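Long-range contacts in putrescine aminotransferase (Halomonas elongata DSM 2581, PDB 6GWI), which probably transfers amino groups from putrescine and related amines to carbonyl acceptors, using pyridoxal-5'-phosphate as its cofactor: residues G64-V69 / S288-L292; D349-L354 / I427-D433; S360-I366 / A439-D444; L375-L381 / D417-P423. All blocks are in the same frame, centred on the assembly; numbering follows the deposited sequence.

Contact 1 of 4, residues G64-V69 / S288-L292; sequences GRRELV and SSGYL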
# COMPACT_ATOMS: atom_id res chain seq x y z
N GLY B 64 -21.05 -11.68 -2.29
CA GLY B 64 -22.25 -11.59 -3.11
C GLY B 64 -23.13 -10.39 -2.88
O GLY B 64 -24.31 -10.44 -3.24
N ARG B 65 -22.61 -9.31 -2.30
CA ARG B 65 -23.42 -8.10 -2.09
C ARG B 65 -23.52 -7.34 -3.40
O ARG B 65 -22.58 -6.66 -3.82
CB ARG B 65 -22.83 -7.22 -0.99
CG ARG B 65 -22.95 -7.78 0.42
CD ARG B 65 -24.41 -8.07 0.81
NE ARG B 65 -25.29 -6.91 0.65
CZ ARG B 65 -25.96 -6.30 1.63
NH1 ARG B 65 -25.86 -6.72 2.89
NH2 ARG B 65 -26.73 -5.26 1.35
N ARG B 66 -24.68 -7.45 -4.06
CA ARG B 66 -24.87 -6.81 -5.35
C ARG B 66 -24.61 -5.31 -5.29
O ARG B 66 -24.07 -4.73 -6.23
CB ARG B 66 -26.29 -7.09 -5.86
CG ARG B 66 -26.38 -7.33 -7.37
CD ARG B 66 -27.50 -6.52 -8.01
NE ARG B 66 -28.61 -7.35 -8.48
CZ ARG B 66 -29.82 -6.87 -8.78
NH1 ARG B 66 -30.77 -7.70 -9.20
NH2 ARG B 66 -30.08 -5.58 -8.64
N GLU B 67 -24.99 -4.67 -4.17
CA GLU B 67 -24.87 -3.22 -4.08
C GLU B 67 -23.42 -2.77 -4.18
O GLU B 67 -23.13 -1.71 -4.76
CB GLU B 67 -25.49 -2.71 -2.78
CG GLU B 67 -26.99 -2.95 -2.64
CD GLU B 67 -27.31 -4.17 -1.81
OE1 GLU B 67 -26.49 -5.11 -1.78
OE2 GLU B 67 -28.39 -4.18 -1.18
N LEU B 68 -22.50 -3.53 -3.59
CA LEU B 68 -21.09 -3.17 -3.69
C LEU B 68 -20.57 -3.35 -5.11
O LEU B 68 -19.77 -2.54 -5.59
CB LEU B 68 -20.25 -4.00 -2.72
CG LEU B 68 -20.52 -3.81 -1.22
CD1 LEU B 68 -19.46 -4.55 -0.42
CD2 LEU B 68 -20.56 -2.34 -0.82
N VAL B 69 -21.03 -4.40 -5.80
CA VAL B 69 -20.65 -4.58 -7.20
C VAL B 69 -21.16 -3.42 -8.04
O VAL B 69 -20.45 -2.87 -8.89
CB VAL B 69 -21.19 -5.93 -7.73
CG1 VAL B 69 -20.75 -6.15 -9.17
CG2 VAL B 69 -20.74 -7.07 -6.85
N SER B 288 -14.11 -1.56 3.43
CA SER B 288 -14.75 -1.83 2.14
C SER B 288 -15.29 -3.25 2.06
O SER B 288 -15.60 -3.73 0.96
CB SER B 288 -13.75 -1.58 1.01
OG SER B 288 -12.64 -2.46 1.13
N SER B 289 -15.43 -3.93 3.20
CA SER B 289 -15.68 -5.38 3.23
C SER B 289 -14.69 -6.12 2.33
O SER B 289 -14.97 -7.22 1.85
CB SER B 289 -17.12 -5.71 2.82
OG SER B 289 -18.03 -5.44 3.87
N GLY B 290 -13.52 -5.54 2.13
CA GLY B 290 -12.49 -6.14 1.31
C GLY B 290 -12.78 -6.17 -0.18
O GLY B 290 -11.95 -6.68 -0.94
N TYR B 291 -13.92 -5.64 -0.63
CA TYR B 291 -14.26 -5.74 -2.04
C TYR B 291 -13.28 -4.98 -2.93
O TYR B 291 -13.04 -5.39 -4.07
CB TYR B 291 -15.68 -5.22 -2.27
CG TYR B 291 -16.75 -6.27 -2.07
CD1 TYR B 291 -16.86 -6.96 -0.87
CD2 TYR B 291 -17.66 -6.57 -3.08
CE1 TYR B 291 -17.84 -7.91 -0.68
CE2 TYR B 291 -18.64 -7.52 -2.90
CZ TYR B 291 -18.73 -8.19 -1.69
OH TYR B 291 -19.70 -9.14 -1.51
N LEU B 292 -12.70 -3.89 -2.43
CA LEU B 292 -11.64 -3.20 -3.16
C LEU B 292 -10.65 -2.65 -2.14
O LEU B 292 -11.05 -2.33 -1.01
CB LEU B 292 -12.18 -2.08 -4.06
CG LEU B 292 -12.94 -2.51 -5.32
CD1 LEU B 292 -13.41 -1.28 -6.08
CD2 LEU B 292 -12.09 -3.40 -6.23

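Contact 2 of 4, residues D349-L354 / I427-D433; sequences DLGPYL and IRREEID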
# COMPACT_ATOMS: atom_id res chain seq x y z
N ASP B 349 -27.13 -9.19 18.89
CA ASP B 349 -27.69 -10.45 18.41
C ASP B 349 -26.60 -11.48 18.16
O ASP B 349 -26.50 -12.44 18.92
CB ASP B 349 -28.52 -10.18 17.15
CG ASP B 349 -29.04 -11.46 16.51
OD1 ASP B 349 -28.98 -12.52 17.16
OD2 ASP B 349 -29.51 -11.40 15.36
N LEU B 350 -25.77 -11.30 17.13
CA LEU B 350 -24.86 -12.36 16.72
C LEU B 350 -23.72 -12.53 17.72
O LEU B 350 -23.26 -13.66 17.96
CB LEU B 350 -24.32 -12.07 15.32
CG LEU B 350 -25.42 -11.93 14.26
CD1 LEU B 350 -24.85 -11.43 12.94
CD2 LEU B 350 -26.17 -13.24 14.06
N GLY B 351 -23.24 -11.44 18.31
CA GLY B 351 -22.17 -11.51 19.27
C GLY B 351 -22.54 -12.35 20.48
O GLY B 351 -21.86 -13.32 20.81
N PRO B 352 -23.62 -11.98 21.17
CA PRO B 352 -24.08 -12.81 22.29
C PRO B 352 -24.42 -14.23 21.88
O PRO B 352 -24.18 -15.16 22.66
CB PRO B 352 -25.31 -12.05 22.81
CG PRO B 352 -25.03 -10.62 22.46
CD PRO B 352 -24.30 -10.67 21.13
N TYR B 353 -24.96 -14.43 20.68
CA TYR B 353 -25.31 -15.78 20.26
C TYR B 353 -24.06 -16.61 20.04
O TYR B 353 -23.98 -17.77 20.47
CB TYR B 353 -26.16 -15.73 18.99
CG TYR B 353 -26.67 -17.08 18.57
CD1 TYR B 353 -27.79 -17.64 19.17
CD2 TYR B 353 -26.03 -17.82 17.58
CE1 TYR B 353 -28.26 -18.88 18.79
CE2 TYR B 353 -26.49 -19.06 17.20
CZ TYR B 353 -27.61 -19.58 17.81
OH TYR B 353 -28.08 -20.82 17.43
N LEU B 354 -23.06 -16.04 19.35
CA LEU B 354 -21.77 -16.71 19.23
C LEU B 354 -21.20 -17.05 20.61
O LEU B 354 -20.71 -18.16 20.83
CB LEU B 354 -20.79 -15.83 18.46
CG LEU B 354 -19.34 -16.33 18.43
CD1 LEU B 354 -19.24 -17.67 17.71
CD2 LEU B 354 -18.40 -15.31 17.80
N ILE B 427 -23.24 -13.13 9.16
CA ILE B 427 -23.42 -14.57 9.33
C ILE B 427 -24.75 -14.82 10.02
O ILE B 427 -25.15 -14.09 10.94
CB ILE B 427 -22.24 -15.17 10.12
CG1 ILE B 427 -22.33 -16.70 10.13
CG2 ILE B 427 -22.23 -14.63 11.56
CD1 ILE B 427 -21.10 -17.39 10.71
N ARG B 428 -25.44 -15.87 9.59
CA ARG B 428 -26.72 -16.21 10.18
C ARG B 428 -26.51 -17.10 11.39
O ARG B 428 -25.46 -17.73 11.57
CB ARG B 428 -27.62 -16.92 9.17
CG ARG B 428 -28.28 -16.02 8.13
CD ARG B 428 -29.18 -16.83 7.22
NE ARG B 428 -30.42 -16.13 6.89
CZ ARG B 428 -31.45 -15.98 7.72
NH1 ARG B 428 -31.39 -16.47 8.95
NH2 ARG B 428 -32.53 -15.32 7.33
N ARG B 429 -27.53 -17.15 12.25
CA ARG B 429 -27.45 -17.95 13.46
C ARG B 429 -27.28 -19.43 13.13
O ARG B 429 -26.51 -20.14 13.78
CB ARG B 429 -28.68 -17.73 14.33
CG ARG B 429 -28.61 -16.44 15.13
CD ARG B 429 -29.86 -16.26 15.95
NE ARG B 429 -29.70 -15.20 16.94
CZ ARG B 429 -30.48 -15.06 18.01
NH1 ARG B 429 -31.47 -15.92 18.22
NH2 ARG B 429 -30.26 -14.07 18.86
N GLU B 430 -28.01 -19.92 12.12
CA GLU B 430 -27.83 -21.30 11.70
C GLU B 430 -26.42 -21.53 11.18
O GLU B 430 -25.87 -22.63 11.35
CB GLU B 430 -28.87 -21.67 10.63
CG GLU B 430 -29.10 -20.61 9.55
CD GLU B 430 -30.28 -19.69 9.86
OE1 GLU B 430 -30.25 -19.01 10.90
OE2 GLU B 430 -31.23 -19.67 9.05
N GLU B 431 -25.81 -20.51 10.57
CA GLU B 431 -24.43 -20.64 10.10
C GLU B 431 -23.44 -20.60 11.25
O GLU B 431 -22.39 -21.26 11.19
CB GLU B 431 -24.14 -19.54 9.07
CG GLU B 431 -24.90 -19.76 7.75
CD GLU B 431 -24.95 -18.52 6.87
OE1 GLU B 431 -24.63 -17.42 7.35
OE2 GLU B 431 -25.34 -18.67 5.69
N ILE B 432 -23.74 -19.85 12.32
CA ILE B 432 -22.91 -19.94 13.53
C ILE B 432 -23.00 -21.33 14.13
O ILE B 432 -22.00 -21.89 14.59
CB ILE B 432 -23.32 -18.85 14.55
CG1 ILE B 432 -22.81 -17.48 14.09
CG2 ILE B 432 -22.78 -19.19 15.94
CD1 ILE B 432 -23.38 -16.32 14.88
N ASP B 433 -24.21 -21.91 14.16
CA ASP B 433 -24.38 -23.28 14.63
C ASP B 433 -23.48 -24.24 13.86
O ASP B 433 -22.79 -25.08 14.45
CB ASP B 433 -25.84 -23.70 14.51
CG ASP B 433 -26.73 -23.03 15.53
OD1 ASP B 433 -26.22 -22.58 16.57
OD2 ASP B 433 -27.95 -22.95 15.28

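Contact 3 of 4, residues S360-I366 / A439-D444; sequences SLVDHPI and ARRALD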
# COMPACT_ATOMS: atom_id res chain seq x y z
N SER B 360 -19.97 -23.41 24.64
CA SER B 360 -20.25 -24.84 24.74
C SER B 360 -19.03 -25.69 24.41
O SER B 360 -19.08 -26.91 24.59
CB SER B 360 -21.41 -25.21 23.81
OG SER B 360 -20.97 -25.36 22.47
N LEU B 361 -17.95 -25.08 23.93
CA LEU B 361 -16.72 -25.80 23.61
C LEU B 361 -15.74 -25.86 24.77
O LEU B 361 -14.70 -26.53 24.64
CB LEU B 361 -16.03 -25.15 22.40
CG LEU B 361 -16.78 -25.21 21.07
CD1 LEU B 361 -16.13 -24.30 20.04
CD2 LEU B 361 -16.85 -26.64 20.56
N VAL B 362 -16.03 -25.20 25.89
CA VAL B 362 -15.06 -25.15 26.99
C VAL B 362 -14.91 -26.52 27.65
O VAL B 362 -13.87 -26.82 28.24
CB VAL B 362 -15.46 -24.09 28.03
CG1 VAL B 362 -15.61 -22.73 27.36
CG2 VAL B 362 -16.75 -24.48 28.74
N ASP B 363 -15.94 -27.36 27.58
CA ASP B 363 -15.88 -28.69 28.18
C ASP B 363 -15.24 -29.73 27.27
O ASP B 363 -15.21 -30.91 27.64
CB ASP B 363 -17.29 -29.14 28.59
CG ASP B 363 -18.29 -29.10 27.45
OD1 ASP B 363 -19.49 -28.89 27.72
OD2 ASP B 363 -17.87 -29.23 26.28
N HIS B 364 -14.74 -29.34 26.11
CA HIS B 364 -14.08 -30.29 25.23
C HIS B 364 -12.76 -30.75 25.85
O HIS B 364 -12.11 -30.00 26.58
CB HIS B 364 -13.81 -29.66 23.86
CG HIS B 364 -13.37 -30.64 22.82
ND1 HIS B 364 -12.07 -31.09 22.73
CD2 HIS B 364 -14.05 -31.26 21.83
CE1 HIS B 364 -11.97 -31.94 21.72
NE2 HIS B 364 -13.16 -32.06 21.16
N PRO B 365 -12.35 -32.00 25.58
CA PRO B 365 -11.12 -32.51 26.23
C PRO B 365 -9.87 -31.66 26.03
O PRO B 365 -8.99 -31.71 26.90
CB PRO B 365 -10.96 -33.90 25.59
CG PRO B 365 -12.33 -34.29 25.10
CD PRO B 365 -13.23 -33.09 25.13
N ILE B 366 -9.75 -30.89 24.95
CA ILE B 366 -8.51 -30.16 24.68
C ILE B 366 -8.71 -28.65 24.61
O ILE B 366 -7.81 -27.94 24.16
CB ILE B 366 -7.82 -30.67 23.39
CG1 ILE B 366 -8.73 -30.51 22.17
CG2 ILE B 366 -7.36 -32.11 23.56
CD1 ILE B 366 -7.99 -30.58 20.84
N ALA B 439 -16.26 -27.02 14.20
CA ALA B 439 -15.13 -26.84 15.10
C ALA B 439 -14.99 -28.03 16.05
O ALA B 439 -13.90 -28.59 16.21
CB ALA B 439 -15.29 -25.54 15.89
N ARG B 440 -16.10 -28.44 16.67
CA ARG B 440 -16.05 -29.54 17.62
C ARG B 440 -15.60 -30.83 16.94
O ARG B 440 -14.81 -31.60 17.50
CB ARG B 440 -17.42 -29.74 18.27
CG ARG B 440 -17.43 -30.75 19.40
CD ARG B 440 -18.82 -30.92 19.99
NE ARG B 440 -19.38 -29.67 20.49
CZ ARG B 440 -19.22 -29.20 21.73
NH1 ARG B 440 -18.50 -29.86 22.62
NH2 ARG B 440 -19.79 -28.05 22.06
N ARG B 441 -16.10 -31.08 15.73
CA ARG B 441 -15.68 -32.27 14.98
C ARG B 441 -14.18 -32.26 14.75
O ARG B 441 -13.51 -33.28 14.94
CB ARG B 441 -16.44 -32.33 13.66
CG ARG B 441 -16.30 -33.63 12.89
CD ARG B 441 -17.31 -33.70 11.75
NE ARG B 441 -18.68 -33.50 12.23
CZ ARG B 441 -19.70 -33.12 11.47
NH1 ARG B 441 -19.52 -32.88 10.17
NH2 ARG B 441 -20.90 -32.96 12.00
N ALA B 442 -13.62 -31.11 14.36
CA ALA B 442 -12.18 -31.01 14.16
C ALA B 442 -11.44 -31.14 15.48
O ALA B 442 -10.36 -31.75 15.53
CB ALA B 442 -11.84 -29.69 13.48
N LEU B 443 -11.99 -30.58 16.56
CA LEU B 443 -11.36 -30.73 17.86
C LEU B 443 -11.36 -32.20 18.29
O LEU B 443 -10.35 -32.70 18.80
CB LEU B 443 -12.08 -29.87 18.90
CG LEU B 443 -11.92 -28.36 18.78
CD1 LEU B 443 -12.93 -27.67 19.69
CD2 LEU B 443 -10.51 -27.92 19.12
N ASP B 444 -12.48 -32.89 18.09
CA ASP B 444 -12.52 -34.32 18.36
C ASP B 444 -11.42 -35.06 17.61
O ASP B 444 -10.68 -35.86 18.19
CB ASP B 444 -13.89 -34.90 17.98
CG ASP B 444 -15.01 -34.38 18.85
OD1 ASP B 444 -14.73 -33.82 19.93
OD2 ASP B 444 -16.19 -34.53 18.45

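Contact 4 of 4, residues L375-L381 / D417-P423; sequences LMGALEL and DTMIISP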
# COMPACT_ATOMS: atom_id res chain seq x y z
N LEU B 375 -17.95 -10.56 17.04
CA LEU B 375 -17.74 -11.73 16.20
C LEU B 375 -16.25 -12.00 15.98
O LEU B 375 -15.80 -12.32 14.88
CB LEU B 375 -18.46 -11.57 14.86
CG LEU B 375 -19.99 -11.68 14.97
CD1 LEU B 375 -20.66 -11.35 13.64
CD2 LEU B 375 -20.44 -13.07 15.44
N MET B 376 -15.47 -11.87 17.05
CA MET B 376 -14.10 -12.37 17.12
C MET B 376 -14.05 -13.39 18.25
O MET B 376 -14.53 -13.10 19.36
CB MET B 376 -13.09 -11.25 17.37
CG MET B 376 -11.63 -11.71 17.36
SD MET B 376 -10.44 -10.42 17.82
CE MET B 376 -10.83 -9.14 16.63
N GLY B 377 -13.47 -14.55 17.99
CA GLY B 377 -13.41 -15.60 18.99
C GLY B 377 -12.10 -16.36 18.90
O GLY B 377 -11.42 -16.36 17.88
N ALA B 378 -11.76 -17.01 20.01
CA ALA B 378 -10.54 -17.80 20.08
C ALA B 378 -10.73 -18.98 21.03
O ALA B 378 -11.51 -18.91 21.98
CB ALA B 378 -9.35 -16.95 20.53
N LEU B 379 -9.99 -20.05 20.74
CA LEU B 379 -9.88 -21.20 21.63
C LEU B 379 -8.41 -21.44 21.96
O LEU B 379 -7.53 -21.24 21.11
CB LEU B 379 -10.44 -22.48 21.00
CG LEU B 379 -11.86 -22.48 20.44
CD1 LEU B 379 -12.10 -23.77 19.68
CD2 LEU B 379 -12.89 -22.29 21.55
N GLU B 380 -8.14 -21.86 23.20
CA GLU B 380 -6.80 -22.21 23.64
C GLU B 380 -6.75 -23.73 23.78
O GLU B 380 -7.44 -24.31 24.62
CB GLU B 380 -6.46 -21.54 24.97
CG GLU B 380 -6.47 -20.01 24.93
CD GLU B 380 -5.33 -19.43 24.12
OE1 GLU B 380 -4.57 -20.20 23.50
OE2 GLU B 380 -5.20 -18.18 24.10
N LEU B 381 -5.94 -24.38 22.94
CA LEU B 381 -5.78 -25.82 23.01
C LEU B 381 -4.73 -26.17 24.06
O LEU B 381 -3.65 -25.57 24.10
CB LEU B 381 -5.38 -26.38 21.64
CG LEU B 381 -6.29 -26.02 20.47
CD1 LEU B 381 -5.85 -26.76 19.21
CD2 LEU B 381 -7.75 -26.31 20.78
N ASP B 417 -0.93 -22.51 19.18
CA ASP B 417 -1.99 -23.40 19.64
C ASP B 417 -3.26 -22.64 20.01
O ASP B 417 -4.06 -23.12 20.83
CB ASP B 417 -1.50 -24.25 20.81
CG ASP B 417 -0.56 -25.37 20.38
OD1 ASP B 417 -0.41 -25.60 19.17
OD2 ASP B 417 0.03 -26.02 21.27
N THR B 418 -3.46 -21.46 19.43
CA THR B 418 -4.67 -20.68 19.59
C THR B 418 -5.46 -20.72 18.29
O THR B 418 -4.93 -20.35 17.23
CB THR B 418 -4.35 -19.23 19.97
OG1 THR B 418 -3.53 -19.21 21.14
CG2 THR B 418 -5.63 -18.44 20.23
N MET B 419 -6.71 -21.17 18.35
CA MET B 419 -7.61 -21.13 17.21
C MET B 419 -8.36 -19.80 17.22
O MET B 419 -8.70 -19.29 18.29
CB MET B 419 -8.59 -22.30 17.25
CG MET B 419 -7.93 -23.66 17.48
SD MET B 419 -6.59 -24.05 16.34
CE MET B 419 -7.45 -24.05 14.76
N ILE B 420 -8.61 -19.24 16.04
CA ILE B 420 -9.25 -17.93 15.93
C ILE B 420 -10.31 -17.96 14.83
O ILE B 420 -10.15 -18.64 13.81
CB ILE B 420 -8.22 -16.81 15.65
CG1 ILE B 420 -7.46 -17.08 14.35
CG2 ILE B 420 -7.25 -16.67 16.83
CD1 ILE B 420 -6.55 -15.95 13.92
N ILE B 421 -11.38 -17.20 15.04
CA ILE B 421 -12.41 -17.01 14.03
C ILE B 421 -12.76 -15.53 13.96
O ILE B 421 -12.62 -14.79 14.94
CB ILE B 421 -13.69 -17.84 14.32
CG1 ILE B 421 -14.26 -17.51 15.70
CG2 ILE B 421 -13.39 -19.33 14.20
CD1 ILE B 421 -15.70 -17.94 15.87
N SER B 422 -13.22 -15.10 12.78
CA SER B 422 -13.63 -13.73 12.52
C SER B 422 -14.60 -13.75 11.35
O SER B 422 -14.27 -13.27 10.25
CB SER B 422 -12.41 -12.85 12.21
OG SER B 422 -12.80 -11.54 11.85
N PRO B 423 -15.80 -14.31 11.52
CA PRO B 423 -16.69 -14.54 10.38
C PRO B 423 -17.31 -13.25 9.87
O PRO B 423 -17.23 -12.21 10.55
CB PRO B 423 -17.76 -15.49 10.95
CG PRO B 423 -17.75 -15.24 12.42
CD PRO B 423 -16.33 -14.87 12.78

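Contact 1 of 4, residues G64-V69 / S288-L292
Y291 and L68 both hold CG beside the backbone N (chi1 -86° and -64°), which sends the tyrosine ring toward helix 66-78 and lowers L68 CD1 onto it. The methyl lies 3.5 Å from the ring centroid of Y291, 9° off the ring normal, a CH-pi contact over the middle of one face. L68 CB follows over the CD2 side of the ring, 3.7 Å from Y291 CD2, and V69 CG2 lies near the ring edge. R65 N, at the N-cap of helix 66-78, donates to Y291 OH at 3.0 Å in a nearly straight bond, and this phenol oxygen is also hydrogen-bonded to the G62 carbonyl. A phenylalanine here lacks the hydroxyl, and the R65 amide and G62 carbonyl would probably lose the partner that joins them. The ring is presented by a type I' turn closed by Y291 N to S288 O, 3.0 Å.

The turn belongs to the loop between strands 280-283 and 295-300, soon after K285 of the cofactor pocket. R65 reaches L336 of helix 324-339 and pairs with E340, while H323 of the second subunit donates to G290 O and P80 of that subunit packs on Y291, placing the contact at the dimer interface.

Contact 2 of 4, residues D349-L354 / I427-D433
The charged part of the contact is a salt bridge from R429 to D349. NH2 of R429 donates to D349 OD1 at 2.6 Å, and R429 NE adds a weak bond to the same D349 OD1 at 2.8 Å; both are bent, and NH2 comes from above the carboxylate plane. In the other polar link Y353 OH gives its proton to D433 OD1 at 2.7 Å, approaching on the syn side of the carboxylate. R357 NE bonds both of these oxygens.

Between the two links, the R429 chain runs over one face of the Y353 ring. With CG set anti to the backbone N (chi1 -174°), the ring leans across to the partner helix, and R429 CG sits over its centre, 3.9 Å from the Y353 ring centroid, as a CH-pi contact. The extended arginine chain then carries its guanidinium, inclined only 13° to the ring, over Y353 CD1 near the rim. An alanine here removes ring and hydroxyl; the aliphatic part of R429 would probably lose the surface it lies on, and D433 its phenol partner.

Apolar contacts fill the inner side. I432 CG2 meets the ring edge at Y353 CD2, 3.9 Å, and lies 4.2 Å from L354 CD1; L350 CD2 approaches I432 CD1 at 4.2 Å.

The segment axes run 10.5 Å apart at 25°, nearly parallel. Helices 342-359 and 429-450 thus pack side by side in the C-terminal part of the aminotransferase fold, with L350 and L354 resting on L375 beside strand 376-381 and I427 on V39.

Contact 3 of 4, residues S360-I366 / A439-D444
H364 NE2 donates to D444 OD1 at 2.7 Å, the shortest polar bond across the contact, though a bent one with the oxygen tilted out of the ring plane; it meets the carboxylate on its anti side, the imidazole and carboxylate planes 15° apart. The histidine CG is anti to its own backbone N (chi1 -169°), which swings the ring across to helix 429-450. Its other nitrogen is also used: I366 N donates to H364 ND1 at 3.2 Å. One nitrogen donating and the other accepting fixes the rotation of the ring and is consistent with a neutral imidazole protonated on NE2. Aliphatic carbons cover both faces of the ring: L443 CB packs over one, 3.6 Å from the H364 ring centroid in a CH-pi contact, and P365 CD lies against the opposite face.

R440 forms the second polar point. Bent at chi3, its chain brings NH2 2.9 Å from S360 O in a nearly straight bond (167°), although the donor stands above the carbonyl plane and not on a lone pair. D363 OD2 lies at the guanidinium edge, forming a long salt bridge of 3.8 Å to R440 NH1. L361 CD2 comes over a face of the same guanidinium, 3.6 Å from R440 NH2.

Inward of these, L443 forks between two partners: its CD1 lies 4.1 Å from L361 CD2, and its CD2 lies 4.0 Å from I366 CD1.

The loop thus turns from helix 342-359 to strand 367-373 while held against helix 429-450. Beneath it L361 and L443 rest on L379 of strand 376-381, and L443 also meets C401 of helix 397-407.

Contact 4 of 4, residues L375-L381 / D417-P423
M419 meets the neighbouring strand along most of its length. Its CB lies 4.2 Å from L379 CB, the partner in an antiparallel hydrogen-bonded pair; its CG reaches L381 CD1 at 4.1 Å. The bend at chi2 (-53°) sets SD alongside, 4.0 Å from the same L381 CD1, and the one at chi3 turns CE away from strand 376-381; C401 and R402 of helix 397-407 pack against this side chain.

On the other face, with A378 and I420, T418 OG1 gives its proton to E380 OE1 at 2.8 Å, on the syn side of the carboxylate. This buried glutamate is held further by R390, R371 and Y184, so its charge is probably well compensated.

The backbone evidence is regular: L379 N to M419 O and M419 N to L379 O are both 2.9 Å, and G377 and I421 exchange a similar couple. At G377 a beta carbon would come tight against I421 CG1.

The segments run antiparallel (163°) and are the two inner strands of the four-stranded sheet 367-373, 376-381, 418-421, 413-415, backed by helices 342-359 and 397-407, an alpha/beta arrangement characteristic of the C-terminal domain of class III, fold-type I aminotransferases.

Overall arrangement
Contacts 2, 3 and 4 belong to one layered unit: contact 4 is its buried sheet, bonded mainly through backbone, while contacts 2 and 3 lie farther out, partly buried, and tie helix 429-450 to helix 342-359 and to the loop after it. Both put charged groups toward their more exposed side, although H364 is itself buried, and aliphatic chains inward. Those chains reach the sheet: L354 CD1 lies 4.0 Å from I421 CD1, and L443 CD2 lies 3.6 Å from L381 CD2. Contact 1, its centre about 22 Å from that of contact 2, is buried at the dimer interface and turns on a single tyrosine; like contact 4 it has a side chain about 9 Å from a cofactor.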